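Local coordinates for ALDH21) (Physcomitrella patens subsp. patens, PDB 5MZ5), which oxidises succinic semialdehyde to succinate using NADP(+) as the electron acceptor, as a member of the aldehyde dehydrogenase family, at residues A410-I415 with N437-L442; E402-E407 with V419-K424; N289-V294 with M323-V328. All coordinates share one frame; numbering follows the deposited sequence.

Contact 1: A410-I415 with N437-L442; sequences ARKEEI and NTHYGL
The turn that carries Glu414, an NADP(+)-binding residue, is tied here to the loop before strand 443-447, with Arg411, Lys412, Glu413 and Glu414 meeting Asn437, His439 and Tyr440. Arg411 lies in the short helix 409-412, one residue before its end. Its guanidinium comes end-on to the carbonyl of Asn437, and that one oxygen lies in the guanidinium plane. NH2 of Arg411 gives the shorter and straighter bond to Asn437 O, 2.8 Å at 156°. NH1 of Arg411 donates to the same Asn437 O at 3.1 Å. The chain of Arg411 leaves anti to the backbone N and bends at chi2 (54°), which turns the end towards the loop. NH2 also forms a salt bridge with Glu434, which in turn accepts from Asn437 ND2. With an alanine here, the Asn437 carbonyl would probably lose both donors and Glu434 its positive mate.

Further along, water 1 links the backbone of Lys412 to the side chain of Thr438: it donates to Lys412 O at 2.6 Å and lies 2.7 Å from Thr438 OG1. That Thr438 oxygen accepts from Tyr440 N, an ST turn. The Tyr440 hydroxyl accepts from the backbone N of Glu414 at 3.2 Å. The CB of Glu414 rests 3.7 Å from Tyr440 OH. His439 NE2 makes a weak bond to Glu413 OE1, while its ND1 is paired with Asp486. The other carboxylate oxygen, Glu413 OE2, holds Lys412 NZ in a salt bridge of 2.8 Å.

Glu414 OE2 accepts from Gly288 N, and its side chain lies about 4 Å from that of Cys320. Arg411 thus holds the backbone of the loop at Asn437, and Tyr440 holds the backbone N of Glu414 in return, which is consistent with a fixed position for Glu414 at the cofactor site.

Contact 2: E402-E407 with V419-K424; sequences EDVPIE and VVLLYK
Tyr423 reaches across to the loop at Val404, and its hydroxyl donates a hydrogen bond to the backbone oxygen there, with Tyr423 OH 2.7 Å from Val404 O. The ring stands with its CG anti to the carbonyl carbon, beside the backbone N (chi1 -58°). This swings it off its strand and lays it along the turn at Asp403. The Val404 oxygen sits at the ring edge, near the ring plane. The donor approaches that carbonyl somewhat tilted from its plane. One face of the ring has water 2 above it, towards the rim. The opposite face meets the ring of Tyr327, nearly parallel to it.

The branches of Val404 point at Leu421. CG1 of Val404 is anti to the backbone N (chi1 171°), so CG2 comes beside the backbone N and lies 3.7 Å from Leu421 CD2. The other methyl, Leu421 CD1, packs 3.8 Å from Val404 CB. The two side chains cross at about a right angle, and Arg411 packs on both.

Strand 395-402 ends here. Glu402 forms a parallel bridge with Leu422, and their side chains share one face of the sheet of the catalytic domain. The CA of Glu402 makes a CA-H...O contact of 3.5 Å with Leu422 O. The carboxylate of Glu402 meets Lys337 in a salt bridge and accepts from Tyr333 OH, both on helix 333-345, which Leu422 also touches.

Asp403 then takes a left-handed backbone conformation, and the chain leaves the strand. Its backbone N still donates to Leu422 O at 3.2 Å, nearly straight at 164°. Water 2 fills the next step. It accepts from Val404 N at 3.0 Å and donates to Leu422 O at 3.0 Å. The side chain of Asp403 runs past Tyr423 in the opposite direction, OD1 reaching 4.2 Å from Tyr423 CD1.

Contact 3: N289-V294 with M323-V328; sequences NAPCIV and MQRLYV
Pro291 lies as a flat bump against the guanidinium of Arg325. Pro291 CB sits over one face of the group, towards its rim, and Pro291 CG comes 3.4 Å from Arg325 NH1. The same CB meets the ring of Tyr327 at its edge, 3.8 Å from Tyr327 CE2. Proline thus fills the notch between Arg325 and Tyr327. Those two are joined above it, since Arg325 NH2 donates to Tyr327 OH.

The edge of the guanidinium faces Asn289. Arg325 NH1 donates to Asn289 O at 3.0 Å, and Arg325 NE donates to Asn289 OD1 at 3.0 Å from above the amide plane. The Asn289 amide also stacks on that of Gln324, with the planes 20° apart. Asn289 ND2 is turned to Arg411 O, and Gln324 NE2 to Glu413 O.

Strands 290-294 and 323-329 are the parallel neighbours of a beta-alpha-beta crossover, with helix 301-313 between them in the chain. Backbone bonds such as Tyr327 N to Cys292 O, 2.8 Å, zip them together.

On the face of Cys292 and Leu326, that helix packs with Leu308. There Met323 CG is anti to the backbone N (chi1 -179°) and the chain runs alongside Cys292, so that SD touches Cys292 CB at 3.6 Å. CD1 of Leu326 lies between Cys292 and Val294, 3.6 Å from Val294 CG2. Val328 CG2 meets Val294 CB further along. Helix 428-435 covers the face of Pro291, Ile293 and Tyr327.

From the N terminus, contact 3 comes first: segment 289-294 is closed by 323-328 across one helical excursion, before either of the others opens. Contact 2 then opens at 402-407. Contact 1 opens at 410-415, inside the loop that contact 2 closes at 419-424, and closes later at 437-442, so the two cross. Strand 323-329 lies beside strand 419-425, with Leu421 N hydrogen-bonded to Gln324 O, which sets contacts 2 and 3 in one sheet. Contact 1 lies near the N-terminal end of strand 290-294, where Asn289 and Gln324 reach its backbone. Arg411 packs on residues of contact 2, joining the turn to the sheet.

Contact 1: A410-I415 with N437-L442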
# COMPACT_ATOMS: atom_id res chain seq x y z
N ALA A 410 21.27 36.38 -12.55
CA ALA A 410 21.84 35.51 -11.52
C ALA A 410 20.79 35.15 -10.46
O ALA A 410 20.84 34.05 -9.92
CB ALA A 410 23.05 36.17 -10.88
N ARG A 411 19.81 36.04 -10.21
CA ARG A 411 18.74 35.81 -9.24
C ARG A 411 17.50 35.13 -9.86
O ARG A 411 16.94 34.21 -9.27
CB ARG A 411 18.39 37.13 -8.50
CG ARG A 411 17.18 37.07 -7.54
CD ARG A 411 17.24 35.96 -6.48
NE ARG A 411 16.03 35.92 -5.65
CZ ARG A 411 14.89 35.31 -5.99
NH1 ARG A 411 14.80 34.65 -7.13
NH2 ARG A 411 13.85 35.36 -5.18
N LYS A 412 17.09 35.59 -11.04
CA LYS A 412 15.90 35.13 -11.77
C LYS A 412 16.06 33.74 -12.42
O LYS A 412 15.11 32.95 -12.41
CB LYS A 412 15.54 36.21 -12.81
CG LYS A 412 14.30 35.96 -13.68
CD LYS A 412 13.86 37.22 -14.46
CE LYS A 412 14.93 37.95 -15.26
NZ LYS A 412 15.42 37.16 -16.43
N GLU A 413 17.24 33.46 -12.99
CA GLU A 413 17.48 32.22 -13.73
C GLU A 413 18.43 31.26 -13.03
O GLU A 413 19.16 31.65 -12.11
CB GLU A 413 18.06 32.54 -15.13
CG GLU A 413 17.36 33.64 -15.92
CD GLU A 413 15.92 33.37 -16.32
OE1 GLU A 413 15.52 32.19 -16.43
OE2 GLU A 413 15.19 34.37 -16.53
N GLU A 414 18.46 30.01 -13.53
CA GLU A 414 19.37 28.96 -13.09
C GLU A 414 20.76 29.35 -13.60
O GLU A 414 20.96 29.50 -14.81
CB GLU A 414 18.93 27.61 -13.70
CG GLU A 414 19.85 26.45 -13.33
CD GLU A 414 19.32 25.10 -13.76
OE1 GLU A 414 18.97 24.97 -14.95
OE2 GLU A 414 19.26 24.17 -12.93
N ILE A 415 21.70 29.56 -12.68
CA ILE A 415 23.06 29.94 -13.06
C ILE A 415 23.87 28.68 -13.52
O ILE A 415 24.66 28.79 -14.45
CB ILE A 415 23.74 30.80 -11.95
CG1 ILE A 415 24.97 31.56 -12.50
CG2 ILE A 415 24.09 29.99 -10.70
CD1 ILE A 415 25.19 33.02 -11.84
N ASN A 437 9.72 32.57 -4.28
CA ASN A 437 9.76 33.68 -5.24
C ASN A 437 10.72 33.35 -6.41
O ASN A 437 11.80 33.95 -6.56
CB ASN A 437 10.08 35.02 -4.54
CG ASN A 437 9.88 36.23 -5.42
OD1 ASN A 437 9.29 36.15 -6.49
ND2 ASN A 437 10.37 37.39 -4.98
N THR A 438 10.30 32.37 -7.22
CA THR A 438 11.04 31.82 -8.35
C THR A 438 10.07 31.10 -9.28
O THR A 438 8.99 30.70 -8.84
CB THR A 438 12.16 30.85 -7.83
OG1 THR A 438 12.87 30.31 -8.93
CG2 THR A 438 11.62 29.70 -6.95
N HIS A 439 10.46 30.91 -10.54
CA HIS A 439 9.67 30.20 -11.54
C HIS A 439 10.07 28.71 -11.60
O HIS A 439 9.46 27.93 -12.32
CB HIS A 439 9.68 30.90 -12.91
CG HIS A 439 11.04 31.08 -13.54
ND1 HIS A 439 11.53 30.18 -14.50
CD2 HIS A 439 11.92 32.10 -13.42
CE1 HIS A 439 12.68 30.69 -14.91
NE2 HIS A 439 12.97 31.83 -14.29
N TYR A 440 11.04 28.32 -10.76
CA TYR A 440 11.47 26.92 -10.60
C TYR A 440 10.83 26.36 -9.32
O TYR A 440 10.21 27.11 -8.56
CB TYR A 440 13.00 26.85 -10.53
CG TYR A 440 13.72 27.44 -11.72
CD1 TYR A 440 13.96 26.68 -12.87
CD2 TYR A 440 14.19 28.75 -11.70
CE1 TYR A 440 14.65 27.22 -13.96
CE2 TYR A 440 14.90 29.29 -12.77
CZ TYR A 440 15.12 28.52 -13.91
OH TYR A 440 15.80 29.07 -14.97
N GLY A 441 10.95 25.05 -9.09
CA GLY A 441 10.39 24.41 -7.91
C GLY A 441 10.85 22.98 -7.72
O GLY A 441 10.03 22.09 -7.55
N LEU A 442 12.16 22.77 -7.75
CA LEU A 442 12.74 21.44 -7.65
C LEU A 442 12.94 21.01 -6.20
O LEU A 442 12.21 20.14 -5.71
CB LEU A 442 14.03 21.39 -8.51
CG LEU A 442 14.70 20.06 -8.89
CD1 LEU A 442 13.74 18.93 -9.03
CD2 LEU A 442 15.46 20.20 -10.17
O HOH W 1 13.39 32.43 -10.50

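Contact 2: E402-E407 with V419-K424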
# COMPACT_ATOMS: atom_id res chain seq x y z
N GLU A 402 26.28 39.05 -2.40
CA GLU A 402 25.32 39.52 -1.41
C GLU A 402 24.35 40.55 -2.01
O GLU A 402 24.76 41.40 -2.80
CB GLU A 402 26.11 40.11 -0.23
CG GLU A 402 25.31 40.74 0.88
CD GLU A 402 26.23 41.27 1.96
OE1 GLU A 402 26.79 42.38 1.79
OE2 GLU A 402 26.48 40.52 2.93
N ASP A 403 23.05 40.43 -1.64
CA ASP A 403 21.95 41.33 -2.01
C ASP A 403 21.81 41.60 -3.53
O ASP A 403 21.71 42.75 -3.97
CB ASP A 403 22.03 42.66 -1.21
CG ASP A 403 21.96 42.46 0.30
OD1 ASP A 403 21.31 41.47 0.74
OD2 ASP A 403 22.57 43.28 1.03
N VAL A 404 21.76 40.52 -4.32
CA VAL A 404 21.56 40.61 -5.76
C VAL A 404 20.05 40.90 -6.00
O VAL A 404 19.21 40.16 -5.48
CB VAL A 404 22.06 39.34 -6.50
CG1 VAL A 404 21.63 39.35 -7.97
CG2 VAL A 404 23.57 39.21 -6.38
N PRO A 405 19.69 41.99 -6.73
CA PRO A 405 18.26 42.27 -6.95
C PRO A 405 17.56 41.25 -7.84
O PRO A 405 18.19 40.55 -8.62
CB PRO A 405 18.26 43.69 -7.55
CG PRO A 405 19.58 43.82 -8.18
CD PRO A 405 20.55 43.01 -7.37
N ILE A 406 16.23 41.17 -7.69
CA ILE A 406 15.33 40.25 -8.39
C ILE A 406 15.42 40.37 -9.94
O ILE A 406 15.22 39.38 -10.63
CB ILE A 406 13.87 40.41 -7.85
CG1 ILE A 406 12.97 39.23 -8.24
CG2 ILE A 406 13.22 41.76 -8.22
CD1 ILE A 406 12.98 38.05 -7.27
N GLU A 407 15.73 41.56 -10.47
CA GLU A 407 15.83 41.80 -11.91
C GLU A 407 17.10 41.18 -12.55
O GLU A 407 17.08 40.88 -13.75
CB GLU A 407 15.66 43.29 -12.28
CG GLU A 407 16.59 44.26 -11.55
CD GLU A 407 16.15 44.79 -10.20
OE1 GLU A 407 16.76 45.78 -9.74
OE2 GLU A 407 15.20 44.24 -9.60
N VAL A 419 28.19 29.60 -8.02
CA VAL A 419 27.73 30.91 -7.58
C VAL A 419 26.62 30.78 -6.58
O VAL A 419 25.63 30.10 -6.85
CB VAL A 419 27.32 31.86 -8.76
CG1 VAL A 419 27.07 33.29 -8.27
CG2 VAL A 419 28.36 31.86 -9.87
N VAL A 420 26.78 31.45 -5.42
CA VAL A 420 25.79 31.48 -4.34
C VAL A 420 25.36 32.92 -4.05
O VAL A 420 26.20 33.80 -3.85
CB VAL A 420 26.29 30.77 -3.05
CG1 VAL A 420 25.27 30.88 -1.91
CG2 VAL A 420 26.61 29.30 -3.32
N LEU A 421 24.04 33.15 -4.05
CA LEU A 421 23.46 34.45 -3.73
C LEU A 421 23.02 34.46 -2.28
O LEU A 421 22.11 33.73 -1.90
CB LEU A 421 22.30 34.81 -4.67
CG LEU A 421 22.60 34.85 -6.17
CD1 LEU A 421 21.52 35.56 -6.90
CD2 LEU A 421 23.93 35.53 -6.48
N LEU A 422 23.71 35.27 -1.46
CA LEU A 422 23.47 35.40 -0.03
C LEU A 422 22.50 36.52 0.31
O LEU A 422 22.61 37.63 -0.22
CB LEU A 422 24.82 35.61 0.69
CG LEU A 422 24.83 35.72 2.22
CD1 LEU A 422 24.27 34.46 2.90
CD2 LEU A 422 26.24 35.99 2.71
N TYR A 423 21.57 36.22 1.22
CA TYR A 423 20.55 37.16 1.71
C TYR A 423 20.33 36.99 3.20
O TYR A 423 20.50 35.90 3.76
CB TYR A 423 19.20 36.95 0.98
CG TYR A 423 19.27 37.10 -0.52
CD1 TYR A 423 19.24 38.36 -1.11
CD2 TYR A 423 19.38 35.99 -1.35
CE1 TYR A 423 19.32 38.52 -2.49
CE2 TYR A 423 19.46 36.13 -2.74
CZ TYR A 423 19.43 37.40 -3.31
OH TYR A 423 19.50 37.56 -4.67
N LYS A 424 19.89 38.07 3.83
CA LYS A 424 19.54 38.14 5.24
C LYS A 424 18.02 38.25 5.34
O LYS A 424 17.39 38.85 4.46
CB LYS A 424 20.19 39.39 5.86
CG LYS A 424 20.01 39.54 7.38
CD LYS A 424 20.66 40.81 7.97
CE LYS A 424 20.15 42.16 7.54
NZ LYS A 424 21.05 43.25 8.01
O HOH W 2 22.56 37.84 -3.25

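Contact 3: N289-V294 with M323-V328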
# COMPACT_ATOMS: atom_id res chain seq x y z
N ASN A 289 16.39 26.52 -9.17
CA ASN A 289 17.02 27.71 -8.58
C ASN A 289 16.77 27.53 -7.08
O ASN A 289 15.97 28.24 -6.46
CB ASN A 289 16.42 29.00 -9.15
CG ASN A 289 16.99 30.30 -8.63
OD1 ASN A 289 17.71 30.36 -7.62
ND2 ASN A 289 16.66 31.37 -9.32
N ALA A 290 17.44 26.49 -6.53
CA ALA A 290 17.26 26.02 -5.17
C ALA A 290 17.72 26.98 -4.06
O ALA A 290 18.89 27.37 -3.98
CB ALA A 290 17.93 24.67 -4.99
N PRO A 291 16.78 27.30 -3.15
CA PRO A 291 17.12 28.13 -2.00
C PRO A 291 17.39 27.28 -0.73
O PRO A 291 16.99 26.13 -0.64
CB PRO A 291 15.87 28.98 -1.83
CG PRO A 291 14.74 28.06 -2.27
CD PRO A 291 15.34 26.99 -3.17
N CYS A 292 18.03 27.89 0.27
CA CYS A 292 18.24 27.25 1.57
C CYS A 292 18.04 28.28 2.65
O CYS A 292 18.57 29.38 2.54
CB CYS A 292 19.62 26.59 1.67
SG CYS A 292 19.86 25.59 3.18
N ILE A 293 17.26 27.93 3.69
CA ILE A 293 17.03 28.74 4.87
C ILE A 293 17.96 28.23 5.99
O ILE A 293 18.01 27.03 6.24
CB ILE A 293 15.54 28.71 5.33
CG1 ILE A 293 14.63 29.39 4.30
CG2 ILE A 293 15.39 29.38 6.73
CD1 ILE A 293 13.12 29.38 4.63
N VAL A 294 18.69 29.14 6.63
CA VAL A 294 19.53 28.83 7.79
C VAL A 294 18.91 29.60 8.96
O VAL A 294 19.09 30.81 9.07
CB VAL A 294 21.05 29.13 7.58
CG1 VAL A 294 21.85 28.91 8.87
CG2 VAL A 294 21.61 28.26 6.46
N MET A 323 22.63 24.64 -4.68
CA MET A 323 22.08 25.68 -3.79
C MET A 323 22.52 27.05 -4.34
O MET A 323 23.67 27.47 -4.16
CB MET A 323 22.51 25.46 -2.33
CG MET A 323 21.95 26.49 -1.35
SD MET A 323 22.87 26.42 0.22
CE MET A 323 24.38 27.30 -0.26
N GLN A 324 21.61 27.71 -5.05
CA GLN A 324 21.88 28.99 -5.69
C GLN A 324 21.63 30.18 -4.76
O GLN A 324 22.31 31.19 -4.88
CB GLN A 324 21.06 29.13 -6.98
CG GLN A 324 21.53 30.27 -7.89
CD GLN A 324 20.77 30.28 -9.19
OE1 GLN A 324 20.62 29.25 -9.86
NE2 GLN A 324 20.24 31.44 -9.56
N ARG A 325 20.64 30.05 -3.85
CA ARG A 325 20.23 31.13 -2.95
C ARG A 325 20.29 30.70 -1.49
O ARG A 325 19.78 29.63 -1.13
CB ARG A 325 18.82 31.65 -3.30
CG ARG A 325 18.68 32.15 -4.75
CD ARG A 325 17.24 32.53 -5.06
NE ARG A 325 16.35 31.37 -5.19
CZ ARG A 325 15.13 31.31 -4.67
NH1 ARG A 325 14.36 30.25 -4.89
NH2 ARG A 325 14.65 32.31 -3.93
N LEU A 326 20.94 31.53 -0.66
CA LEU A 326 21.13 31.25 0.75
C LEU A 326 20.52 32.38 1.59
O LEU A 326 20.97 33.52 1.48
CB LEU A 326 22.63 31.04 1.05
CG LEU A 326 23.07 30.73 2.48
CD1 LEU A 326 22.21 29.61 3.14
CD2 LEU A 326 24.56 30.41 2.52
N TYR A 327 19.51 32.04 2.41
CA TYR A 327 18.77 32.95 3.30
C TYR A 327 19.15 32.63 4.73
O TYR A 327 18.91 31.52 5.21
CB TYR A 327 17.25 32.82 3.06
CG TYR A 327 16.88 33.18 1.64
CD1 TYR A 327 16.66 34.51 1.27
CD2 TYR A 327 16.80 32.21 0.65
CE1 TYR A 327 16.37 34.86 -0.05
CE2 TYR A 327 16.53 32.54 -0.68
CZ TYR A 327 16.32 33.87 -1.02
OH TYR A 327 16.06 34.19 -2.33
N VAL A 328 19.84 33.57 5.39
CA VAL A 328 20.31 33.39 6.76
C VAL A 328 19.64 34.39 7.69
O VAL A 328 19.57 35.57 7.38
CB VAL A 328 21.86 33.48 6.83
CG1 VAL A 328 22.37 33.25 8.25
CG2 VAL A 328 22.51 32.49 5.85